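Local coordinates for protein GTN Reductase (Agrobacterium tumefaciens, PDB 5N6G) that probably reduces carbon-carbon double bonds with electrons from NADH or NADPH, as an FMN-dependent ene-reductase of the Old Yellow Enzyme family, at residues T40-R45 against V52-P57; G86-G91 against G171-E176; E144-A147 against D151-G154. One frame throughout, in Å; residues are numbered along the deposited sequence.

Contact 1: residues T40-R45 against V52-P57; sequences TYYEQR and VTEGTP
Within the first beta-alpha-beta unit of the TIM barrel, Tyr42 on helix 36-43 reaches across to Glu54, where strand 50-57 turns a corner. The Tyr42 hydroxyl serves the same residue twice. It donates to Glu54 OE2, with OH and OE2 2.6 Å apart, and it accepts from the backbone, Glu54 N lying 3.0 Å from OH with an N-H...O angle of 162°. Tyrosine suits this buried place because one oxygen can give and take while its flat ring lies between helix and strand. Tyr41 CD2 sits over the centre of one face of that ring, 3.8 Å above it, and Trp80 and Ile83 of helix 74-89 also touch Tyr42. With CG of Glu54 between its own backbone N and carbonyl carbon (chi1 65°), the carboxylate is swung back beside the hydroxyl, which meets OE2 on its anti side. The grip on Glu54 comes one residue before Gly55, whose backbone N hydrogen-bonds FMN O4, so the contact probably steadies the chain next to the flavin. At the corner itself, Thr53 OG1 donates to Glu54 O at 2.8 Å, while Thr53 CA lies 3.6 Å from Tyr42 OH.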
ATOM      1  N   THR A  40      -0.034  13.095  15.485  1.00 16.57           N
ATOM      2  CA  THR A  40      -0.082  12.375  16.752  1.00 17.06           C
ATOM      3  C   THR A  40      -0.232  10.880  16.510  1.00 17.45           C
ATOM      4  O   THR A  40       0.449  10.061  17.134  1.00 18.58           O
ATOM      5  CB  THR A  40      -1.240  12.913  17.587  1.00 18.05           C
ATOM      6  OG1 THR A  40      -0.983  14.295  17.837  1.00 20.51           O
ATOM      7  CG2 THR A  40      -1.406  12.155  18.917  1.00 20.37           C
ATOM      8  N   TYR A  41      -1.140  10.516  15.612  1.00 17.20           N
ATOM      9  CA  TYR A  41      -1.426   9.114  15.323  1.00 15.36           C
ATOM     10  C   TYR A  41      -0.176   8.361  14.904  1.00 16.77           C
ATOM     11  O   TYR A  41       0.098   7.262  15.410  1.00 15.41           O
ATOM     12  CB  TYR A  41      -2.481   9.050  14.227  1.00 18.99           C
ATOM     13  CG  TYR A  41      -2.712   7.734  13.520  1.00 18.24           C
ATOM     14  CD1 TYR A  41      -3.372   6.687  14.140  1.00 18.95           C
ATOM     15  CD2 TYR A  41      -2.348   7.575  12.188  1.00 16.73           C
ATOM     16  CE1 TYR A  41      -3.625   5.503  13.454  1.00 14.41           C
ATOM     17  CE2 TYR A  41      -2.609   6.404  11.500  1.00 15.84           C
ATOM     18  CZ  TYR A  41      -3.258   5.379  12.153  1.00 14.87           C
ATOM     19  OH  TYR A  41      -3.543   4.233  11.466  1.00 16.91           O
ATOM     20  N   TYR A  42       0.589   8.914  13.956  1.00 16.30           N
ATOM     21  CA  TYR A  42       1.781   8.203  13.506  1.00 14.32           C
ATOM     22  C   TYR A  42       2.875   8.215  14.572  1.00 19.15           C
ATOM     23  O   TYR A  42       3.585   7.214  14.752  1.00 17.19           O
ATOM     24  CB  TYR A  42       2.303   8.782  12.192  1.00 16.08           C
ATOM     25  CG  TYR A  42       1.504   8.336  10.998  1.00 16.26           C
ATOM     26  CD1 TYR A  42       1.561   7.021  10.557  1.00 17.19           C
ATOM     27  CD2 TYR A  42       0.681   9.218  10.308  1.00 16.51           C
ATOM     28  CE1 TYR A  42       0.822   6.598   9.444  1.00 18.65           C
ATOM     29  CE2 TYR A  42      -0.044   8.805   9.204  1.00 14.83           C
ATOM     30  CZ  TYR A  42       0.019   7.490   8.784  1.00 16.94           C
ATOM     31  OH  TYR A  42      -0.697   7.073   7.667  1.00 18.51           O
ATOM     32  N   GLU A  43       3.018   9.325  15.298  1.00 18.00           N
ATOM     33  CA  GLU A  43       4.051   9.400  16.325  1.00 16.74           C
ATOM     34  C   GLU A  43       3.800   8.381  17.433  1.00 17.94           C
ATOM     35  O   GLU A  43       4.757   7.851  18.013  1.00 20.15           O
ATOM     36  CB  GLU A  43       4.124  10.826  16.893  1.00 20.09           C
ATOM     37  CG  GLU A  43       4.661  11.845  15.855  1.00 23.58           C
ATOM     38  CD  GLU A  43       4.372  13.305  16.213  1.00 32.71           C
ATOM     39  OE1 GLU A  43       3.747  13.575  17.266  1.00 32.76           O
ATOM     40  OE2 GLU A  43       4.783  14.195  15.431  1.00 33.42           O
ATOM     41  N   GLN A  44       2.525   8.089  17.730  1.00 16.52           N
ATOM     42  CA  GLN A  44       2.166   7.104  18.754  1.00 19.69           C
ATOM     43  C   GLN A  44       2.666   5.710  18.413  1.00 18.38           C
ATOM     44  O   GLN A  44       2.819   4.866  19.327  1.00 19.23           O
ATOM     45  CB  GLN A  44       0.646   7.054  18.902  1.00 18.52           C
ATOM     46  CG  GLN A  44       0.058   8.202  19.693  1.00 20.65           C
ATOM     47  CD  GLN A  44      -1.451   8.096  19.832  1.00 17.84           C
ATOM     48  OE1 GLN A  44      -2.092   7.272  19.181  1.00 20.07           O
ATOM     49  NE2 GLN A  44      -2.016   8.925  20.685  1.00 21.05           N
ATOM     50  N   ARG A  45       2.882   5.449  17.119  1.00 17.37           N
ATOM     51  CA  ARG A  45       3.224   4.137  16.583  1.00 17.22           C
ATOM     52  C   ARG A  45       4.663   4.047  16.067  1.00 19.93           C
ATOM     53  O   ARG A  45       5.031   3.054  15.434  1.00 18.48           O
ATOM     54  CB  ARG A  45       2.220   3.783  15.493  1.00 16.81           C
ATOM     55  CG  ARG A  45       0.835   3.576  16.087  1.00 16.71           C
ATOM     56  CD  ARG A  45      -0.333   3.767  15.097  1.00 17.04           C
ATOM     57  NE  ARG A  45      -1.555   3.443  15.824  1.00 17.17           N
ATOM     58  CZ  ARG A  45      -2.143   4.231  16.707  1.00 17.64           C
ATOM     59  NH1 ARG A  45      -1.649   5.446  16.951  1.00 17.40           N
ATOM     60  NH2 ARG A  45      -3.218   3.796  17.361  1.00 21.28           N
ATOM     61  N   VAL A  52       4.404   1.925   7.202  1.00 12.94           N
ATOM     62  CA  VAL A  52       3.917   2.240   5.863  1.00 12.38           C
ATOM     63  C   VAL A  52       2.695   3.117   6.048  1.00 12.72           C
ATOM     64  O   VAL A  52       1.761   2.738   6.773  1.00 15.14           O
ATOM     65  CB  VAL A  52       3.575   0.978   5.053  1.00 15.20           C
ATOM     66  CG1 VAL A  52       3.191   1.353   3.642  1.00 16.61           C
ATOM     67  CG2 VAL A  52       4.753   0.003   5.063  1.00 16.46           C
ATOM     68  N   THR A  53       2.700   4.290   5.419  1.00 13.70           N
ATOM     69  CA  THR A  53       1.567   5.174   5.594  1.00 13.44           C
ATOM     70  C   THR A  53       0.319   4.569   4.956  1.00 14.03           C
ATOM     71  O   THR A  53       0.381   3.716   4.066  1.00 15.58           O
ATOM     72  CB  THR A  53       1.768   6.551   4.949  1.00 12.28           C
ATOM     73  OG1 THR A  53       1.837   6.448   3.513  1.00 13.21           O
ATOM     74  CG2 THR A  53       3.005   7.262   5.452  1.00 15.69           C
ATOM     75  N   GLU A  54      -0.824   5.108   5.365  1.00 14.70           N
ATOM     76  CA  GLU A  54      -2.041   5.002   4.573  1.00 15.64           C
ATOM     77  C   GLU A  54      -1.742   5.316   3.117  1.00 13.78           C
ATOM     78  O   GLU A  54      -0.862   6.118   2.807  1.00 13.23           O
ATOM     79  CB  GLU A  54      -3.095   5.983   5.102  1.00 14.92           C
ATOM     80  CG  GLU A  54      -2.746   7.471   4.958  1.00 17.49           C
ATOM     81  CD  GLU A  54      -3.390   8.330   6.047  1.00 33.63           C
ATOM     82  OE1 GLU A  54      -4.582   8.709   5.916  1.00 23.28           O
ATOM     83  OE2 GLU A  54      -2.696   8.628   7.046  1.00 22.41           O
ATOM     84  N   GLY A  55      -2.510   4.731   2.209  1.00 15.93           N
ATOM     85  CA  GLY A  55      -2.338   5.075   0.817  1.00 13.71           C
ATOM     86  C   GLY A  55      -2.425   6.568   0.623  1.00 11.99           C
ATOM     87  O   GLY A  55      -3.320   7.230   1.179  1.00 13.01           O
ATOM     88  N   THR A  56      -1.474   7.117  -0.120  1.00 12.99           N
ATOM     89  CA  THR A  56      -1.392   8.556  -0.335  1.00 10.66           C
ATOM     90  C   THR A  56      -1.296   8.829  -1.831  1.00 13.20           C
ATOM     91  O   THR A  56      -0.291   8.459  -2.470  1.00 13.85           O
ATOM     92  CB  THR A  56      -0.225   9.141   0.469  1.00 17.78           C
ATOM     93  OG1 THR A  56      -0.243  10.578   0.372  1.00 18.64           O
ATOM     94  CG2 THR A  56       1.114   8.618   0.057  1.00 23.33           C
ATOM     95  N   PRO A  57      -2.318   9.415  -2.447  1.00 11.31           N
ATOM     96  CA  PRO A  57      -2.328   9.514  -3.906  1.00 11.12           C
ATOM     97  C   PRO A  57      -1.286  10.460  -4.454  1.00 13.33           C
ATOM     98  O   PRO A  57      -0.966  11.499  -3.868  1.00 14.51           O
ATOM     99  CB  PRO A  57      -3.751   9.991  -4.220  1.00 13.74           C
ATOM    100  CG  PRO A  57      -4.558   9.381  -3.084  1.00 17.03           C
ATOM    101  CD  PRO A  57      -3.663   9.568  -1.878  1.00 13.88           C
TER

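Contact 2: residues G86-G91 against G171-E176; sequences GVHSAG and GFDGVE
His88 and Asp173 approach from opposite directions, the edge of the imidazole meeting one carboxylate oxygen. In the TIM barrel they join the C-terminal end of helix 74-89 to the turn between helix 150-169 and strand 174-178. The bond from His88 NE2 to Asp173 OD2 is 2.7 Å long and nearly straight, with an N-H...O angle of 175°. Asp173 OD2 lies in the ring plane and receives the N-H on its syn side, somewhat out of the carboxylate plane; ring and carboxylate stand 73° apart. The next edge position is used as well: His88 CE1 comes within 3.0 Å of Gly171 O, where the polarised C-H is turned toward a carbonyl. Histidine fits because two neighbouring edge atoms can face two oxygens at once.

Further out, Asp173 OD2 also accepts from Ile94 N, so the backbone of strand 94-99 holds the acceptor in place. On the helix, chi1 of -72° sets CG of His88 anti to its carbonyl carbon and carries the ring toward the second segment. Both segments include a Schellman glycine. Gly91 closes the helix that carries His88, its N bonded to His88 O at 2.8 Å; Gly171, with a positive phi, ends helix 150-169, and its carbonyl is the one facing the ring. Phe172, whose CB is directed away from His88, meets Trp80 of helix 74-89 edge-to-face, an aromatic link beside the polar one.

The carboxylate, together with the nearby carbonyl, would probably favour a protonated imidazole, while the straight bond fixes the rotation of the ring.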
ATOM      1  N   GLY A  86       8.410  13.847  13.234  1.00 20.05           N
ATOM      2  CA  GLY A  86       8.010  13.318  14.530  1.00 20.16           C
ATOM      3  C   GLY A  86       8.351  11.847  14.676  1.00 20.66           C
ATOM      4  O   GLY A  86       8.835  11.407  15.727  1.00 24.13           O
ATOM      5  N   VAL A  87       8.099  11.066  13.626  1.00 17.36           N
ATOM      6  CA  VAL A  87       8.438   9.648  13.658  1.00 17.35           C
ATOM      7  C   VAL A  87       9.939   9.486  13.814  1.00 20.39           C
ATOM      8  O   VAL A  87      10.419   8.655  14.605  1.00 19.62           O
ATOM      9  CB  VAL A  87       7.909   8.961  12.391  1.00 17.26           C
ATOM     10  CG1 VAL A  87       8.508   7.548  12.240  1.00 18.81           C
ATOM     11  CG2 VAL A  87       6.378   8.945  12.373  1.00 19.94           C
ATOM     12  N   HIS A  88      10.715  10.282  13.074  1.00 19.91           N
ATOM     13  CA  HIS A  88      12.167  10.149  13.158  1.00 19.58           C
ATOM     14  C   HIS A  88      12.685  10.547  14.536  1.00 21.76           C
ATOM     15  O   HIS A  88      13.584   9.888  15.070  1.00 24.41           O
ATOM     16  CB  HIS A  88      12.831  10.979  12.063  1.00 22.20           C
ATOM     17  CG  HIS A  88      12.665  10.396  10.699  1.00 17.98           C
ATOM     18  ND1 HIS A  88      12.553  11.176   9.569  1.00 22.29           N
ATOM     19  CD2 HIS A  88      12.571   9.112  10.287  1.00 23.36           C
ATOM     20  CE1 HIS A  88      12.401  10.392   8.516  1.00 22.35           C
ATOM     21  NE2 HIS A  88      12.404   9.136   8.923  1.00 24.75           N
ATOM     22  N   SER A  89      12.128  11.609  15.132  1.00 20.56           N
ATOM     23  CA  SER A  89      12.559  12.023  16.465  1.00 25.83           C
ATOM     24  C   SER A  89      12.322  10.930  17.497  1.00 26.11           C
ATOM     25  O   SER A  89      13.047  10.852  18.496  1.00 27.74           O
ATOM     26  CB  SER A  89      11.834  13.301  16.876  1.00 32.35           C
ATOM     27  OG  SER A  89      12.266  14.372  16.072  1.00 42.72           O
ATOM     28  N   ALA A  90      11.312  10.101  17.285  1.00 23.84           N
ATOM     29  CA  ALA A  90      11.010   8.968  18.144  1.00 24.57           C
ATOM     30  C   ALA A  90      11.802   7.722  17.774  1.00 30.40           C
ATOM     31  O   ALA A  90      11.575   6.665  18.368  1.00 34.31           O
ATOM     32  CB  ALA A  90       9.513   8.662  18.093  1.00 29.04           C
ATOM     33  N   GLY A  91      12.719   7.822  16.816  1.00 25.87           N
ATOM     34  CA  GLY A  91      13.591   6.721  16.465  1.00 29.40           C
ATOM     35  C   GLY A  91      13.063   5.781  15.404  1.00 26.36           C
ATOM     36  O   GLY A  91      13.691   4.739  15.157  1.00 26.64           O
ATOM     37  N   GLY A 171      10.477  14.122   3.669  1.00 18.42           N
ATOM     38  CA  GLY A 171      11.279  13.476   4.685  1.00 18.34           C
ATOM     39  C   GLY A 171      11.061  11.989   4.845  1.00 17.37           C
ATOM     40  O   GLY A 171      11.561  11.414   5.813  1.00 17.90           O
ATOM     41  N   PHE A 172      10.326  11.345   3.948  1.00 15.23           N
ATOM     42  CA  PHE A 172      10.153   9.905   4.035  1.00 14.76           C
ATOM     43  C   PHE A 172      11.476   9.202   3.777  1.00 15.65           C
ATOM     44  O   PHE A 172      12.333   9.692   3.036  1.00 16.75           O
ATOM     45  CB  PHE A 172       9.107   9.425   3.037  1.00 15.22           C
ATOM     46  CG  PHE A 172       7.696   9.772   3.428  1.00 13.93           C
ATOM     47  CD1 PHE A 172       7.013   8.994   4.363  1.00 14.24           C
ATOM     48  CD2 PHE A 172       7.055  10.852   2.868  1.00 15.95           C
ATOM     49  CE1 PHE A 172       5.723   9.292   4.730  1.00 14.19           C
ATOM     50  CE2 PHE A 172       5.754  11.157   3.225  1.00 15.51           C
ATOM     51  CZ  PHE A 172       5.093  10.389   4.177  1.00 15.12           C
ATOM     52  N   ASP A 173      11.629   8.034   4.396  1.00 15.70           N
ATOM     53  CA  ASP A 173      12.783   7.176   4.155  1.00 15.08           C
ATOM     54  C   ASP A 173      12.723   6.464   2.811  1.00 19.57           C
ATOM     55  O   ASP A 173      13.747   5.966   2.346  1.00 19.58           O
ATOM     56  CB  ASP A 173      12.884   6.172   5.288  1.00 16.58           C
ATOM     57  CG  ASP A 173      13.153   6.852   6.609  1.00 21.68           C
ATOM     58  OD1 ASP A 173      14.286   7.372   6.771  1.00 21.88           O
ATOM     59  OD2 ASP A 173      12.228   6.920   7.450  1.00 20.78           O
ATOM     60  N   GLY A 174      11.568   6.474   2.161  1.00 17.65           N
ATOM     61  CA  GLY A 174      11.352   5.749   0.929  1.00 17.78           C
ATOM     62  C   GLY A 174       9.865   5.707   0.634  1.00 16.46           C
ATOM     63  O   GLY A 174       9.067   6.391   1.282  1.00 14.96           O
ATOM     64  N   VAL A 175       9.509   4.893  -0.348  1.00 13.71           N
ATOM     65  CA  VAL A 175       8.120   4.715  -0.742  1.00 11.32           C
ATOM     66  C   VAL A 175       7.812   3.238  -0.901  1.00 14.35           C
ATOM     67  O   VAL A 175       8.675   2.423  -1.249  1.00 16.06           O
ATOM     68  CB  VAL A 175       7.751   5.440  -2.054  1.00 13.08           C
ATOM     69  CG1 VAL A 175       8.071   6.932  -1.950  1.00 15.06           C
ATOM     70  CG2 VAL A 175       8.424   4.829  -3.267  1.00 18.37           C
ATOM     71  N   GLU A 176       6.552   2.911  -0.676  1.00 13.78           N
ATOM     72  CA  GLU A 176       5.969   1.642  -1.073  1.00 14.46           C
ATOM     73  C   GLU A 176       5.009   1.918  -2.219  1.00 16.13           C
ATOM     74  O   GLU A 176       4.015   2.627  -2.038  1.00 15.81           O
ATOM     75  CB  GLU A 176       5.236   0.970   0.089  1.00 14.95           C
ATOM     76  CG  GLU A 176       4.530  -0.319  -0.308  1.00 16.75           C
ATOM     77  CD  GLU A 176       3.886  -1.052   0.866  1.00 31.87           C
ATOM     78  OE1 GLU A 176       4.591  -1.795   1.611  1.00 32.79           O
ATOM     79  OE2 GLU A 176       2.650  -0.915   1.015  1.00 31.65           O
TER

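Contact 3: residues E144-A147 against D151-G154; sequences EPRA and DDIG
Arg146 and Asp152 form a salt bridge across the tight connection from strand 146-147 to helix 150-169, a surface part of the segment that leads from the third strand of the TIM barrel, 94-99, to the fourth, 174-178. The short strand pairs in parallel with strand 117-118, and only a few residues separate it from the helix.

The ionic part is one-pronged. Arg146 NH1 donates to Asp152 OD2 at 2.8 Å, and the N-H...O angle of 173° makes the bond almost straight. Asp152 OD2 lies in the guanidinium plane, but the donor approaches from above the carboxylate plane, the two flat groups being 72° apart. Asp152 OD1 stays 4.0 Å from Arg146 NH2, so the direct pairing is through one oxygen. Arginine is long enough for the span: its chain runs extended from CG to NE, after a first torsion of 65° that sets CG between the backbone N and the carbonyl carbon.

Water supplies a second link. It accepts from Arg146 NH2 at 3.3 Å and donates to Asp152 OD1 at 2.7 Å, so each carboxylate oxygen is tied to the guanidinium, one directly and one through solvent.

Backbone hydrogen bonding fixes both partners. Arg146 is bonded to Pro116 and Ala118 in the small sheet. Asp152 stands in the first turn of its helix, and an acidic residue suits this start, where the helix dipole would probably favour its negative charge. As the acid does in a capping box, it accepts from Thr149 N, so Asp152 OD2 takes two bonds, from Thr149 N and Arg146 NH1.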
ATOM      1  N   GLU A 144     -18.245   5.234 -13.662  1.00 16.23           N
ATOM      2  CA  GLU A 144     -17.800   4.621 -14.916  1.00 16.24           C
ATOM      3  C   GLU A 144     -16.429   5.159 -15.315  1.00 16.00           C
ATOM      4  O   GLU A 144     -16.294   6.383 -15.490  1.00 18.16           O
ATOM      5  CB  GLU A 144     -18.766   4.945 -16.056  1.00 20.51           C
ATOM      6  CG  GLU A 144     -20.140   4.437 -15.909  1.00 29.08           C
ATOM      7  CD  GLU A 144     -20.978   4.712 -17.156  1.00 51.45           C
ATOM      8  OE1 GLU A 144     -20.768   5.754 -17.835  1.00 24.04           O
ATOM      9  OE2 GLU A 144     -21.842   3.872 -17.458  1.00 47.49           O
ATOM     10  N   PRO A 145     -15.424   4.314 -15.531  1.00 16.76           N
ATOM     11  CA  PRO A 145     -14.097   4.798 -15.918  1.00 16.23           C
ATOM     12  C   PRO A 145     -13.939   4.911 -17.424  1.00 19.55           C
ATOM     13  O   PRO A 145     -14.683   4.313 -18.200  1.00 22.95           O
ATOM     14  CB  PRO A 145     -13.154   3.712 -15.389  1.00 15.33           C
ATOM     15  CG  PRO A 145     -13.984   2.467 -15.524  1.00 17.32           C
ATOM     16  CD  PRO A 145     -15.403   2.865 -15.248  1.00 18.48           C
ATOM     17  N   ARG A 146     -12.919   5.672 -17.818  1.00 14.60           N
ATOM     18  CA  ARG A 146     -12.485   5.733 -19.205  1.00 16.63           C
ATOM     19  C   ARG A 146     -11.154   5.015 -19.347  1.00 16.58           C
ATOM     20  O   ARG A 146     -10.352   4.966 -18.406  1.00 16.01           O
ATOM     21  CB  ARG A 146     -12.352   7.178 -19.707  1.00 19.18           C
ATOM     22  CG  ARG A 146     -11.283   7.997 -19.043  1.00 18.31           C
ATOM     23  CD  ARG A 146     -11.174   9.406 -19.722  1.00 22.02           C
ATOM     24  NE  ARG A 146     -10.041  10.141 -19.152  1.00 24.22           N
ATOM     25  CZ  ARG A 146      -8.780  10.029 -19.573  1.00 24.23           C
ATOM     26  NH1 ARG A 146      -8.474   9.250 -20.604  1.00 26.55           N
ATOM     27  NH2 ARG A 146      -7.822  10.693 -18.950  1.00 23.09           N
ATOM     28  N   ALA A 147     -10.920   4.466 -20.537  1.00 16.78           N
ATOM     29  CA  ALA A 147      -9.703   3.710 -20.797  1.00 16.05           C
ATOM     30  C   ALA A 147      -8.550   4.663 -21.107  1.00 14.14           C
ATOM     31  O   ALA A 147      -8.710   5.627 -21.865  1.00 16.11           O
ATOM     32  CB  ALA A 147      -9.904   2.744 -21.956  1.00 18.84           C
ATOM     33  N   ASP A 151      -0.579   8.136 -24.233  1.00 19.53           N
ATOM     34  CA  ASP A 151      -0.150   9.418 -23.685  1.00 23.95           C
ATOM     35  C   ASP A 151      -0.591   9.577 -22.234  1.00 26.28           C
ATOM     36  O   ASP A 151       0.168  10.090 -21.398  1.00 19.34           O
ATOM     37  CB  ASP A 151      -0.693  10.568 -24.541  1.00 26.47           C
ATOM     38  CG  ASP A 151       0.019  10.682 -25.890  1.00 49.65           C
ATOM     39  OD1 ASP A 151       1.175  10.217 -26.000  1.00 64.07           O
ATOM     40  OD2 ASP A 151      -0.577  11.239 -26.836  1.00 67.57           O
ATOM     41  N   ASP A 152      -1.820   9.151 -21.911  1.00 18.03           N
ATOM     42  CA  ASP A 152      -2.273   9.220 -20.521  1.00 17.29           C
ATOM     43  C   ASP A 152      -1.356   8.427 -19.603  1.00 16.41           C
ATOM     44  O   ASP A 152      -1.091   8.833 -18.458  1.00 18.07           O
ATOM     45  CB  ASP A 152      -3.682   8.655 -20.371  1.00 20.06           C
ATOM     46  CG  ASP A 152      -4.734   9.447 -21.089  1.00 39.35           C
ATOM     47  OD1 ASP A 152      -4.534  10.661 -21.314  1.00 48.74           O
ATOM     48  OD2 ASP A 152      -5.783   8.825 -21.401  1.00 26.66           O
ATOM     49  N   ILE A 153      -0.941   7.241 -20.049  1.00 16.18           N
ATOM     50  CA  ILE A 153      -0.047   6.414 -19.245  1.00 13.90           C
ATOM     51  C   ILE A 153       1.259   7.147 -18.983  1.00 16.39           C
ATOM     52  O   ILE A 153       1.797   7.105 -17.868  1.00 16.12           O
ATOM     53  CB  ILE A 153       0.164   5.048 -19.932  1.00 15.66           C
ATOM     54  CG1 ILE A 153      -1.141   4.241 -19.905  1.00 14.73           C
ATOM     55  CG2 ILE A 153       1.325   4.294 -19.302  1.00 21.02           C
ATOM     56  CD1 ILE A 153      -1.122   2.998 -20.783  1.00 18.66           C
ATOM     57  N   GLY A 154       1.798   7.828 -20.005  1.00 18.23           N
ATOM     58  CA  GLY A 154       3.014   8.610 -19.799  1.00 18.68           C
ATOM     59  C   GLY A 154       2.848   9.689 -18.748  1.00 17.88           C
ATOM     60  O   GLY A 154       3.759   9.943 -17.953  1.00 17.21           O
TER
HETATM   61  O   HOH W   1      -4.756  11.896 -18.937  1.00 45.89           O

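In the fold
Contacts 1 and 2 are neighbours on the eight-stranded parallel barrel, their centres about 10 Å apart. They touch where Thr53 CG2 packs on Phe172 CE1 at 3.5 Å, and helix 74-89 follows strand 50-57 directly in the chain. Contact 3 is peripheral, its centre about 29 Å from that of contact 1 and about 33 Å from that of contact 2. Along the chain contact 1 closes first, and contact 3 is nested in the loop that contact 2 closes. Contact 1 borders the flavin; contact 2 joins a barrel helix to the turn before strand 174-178, and contact 3 joins strand 146-147 to the start of helix 150-169, both away from the ligand pockets.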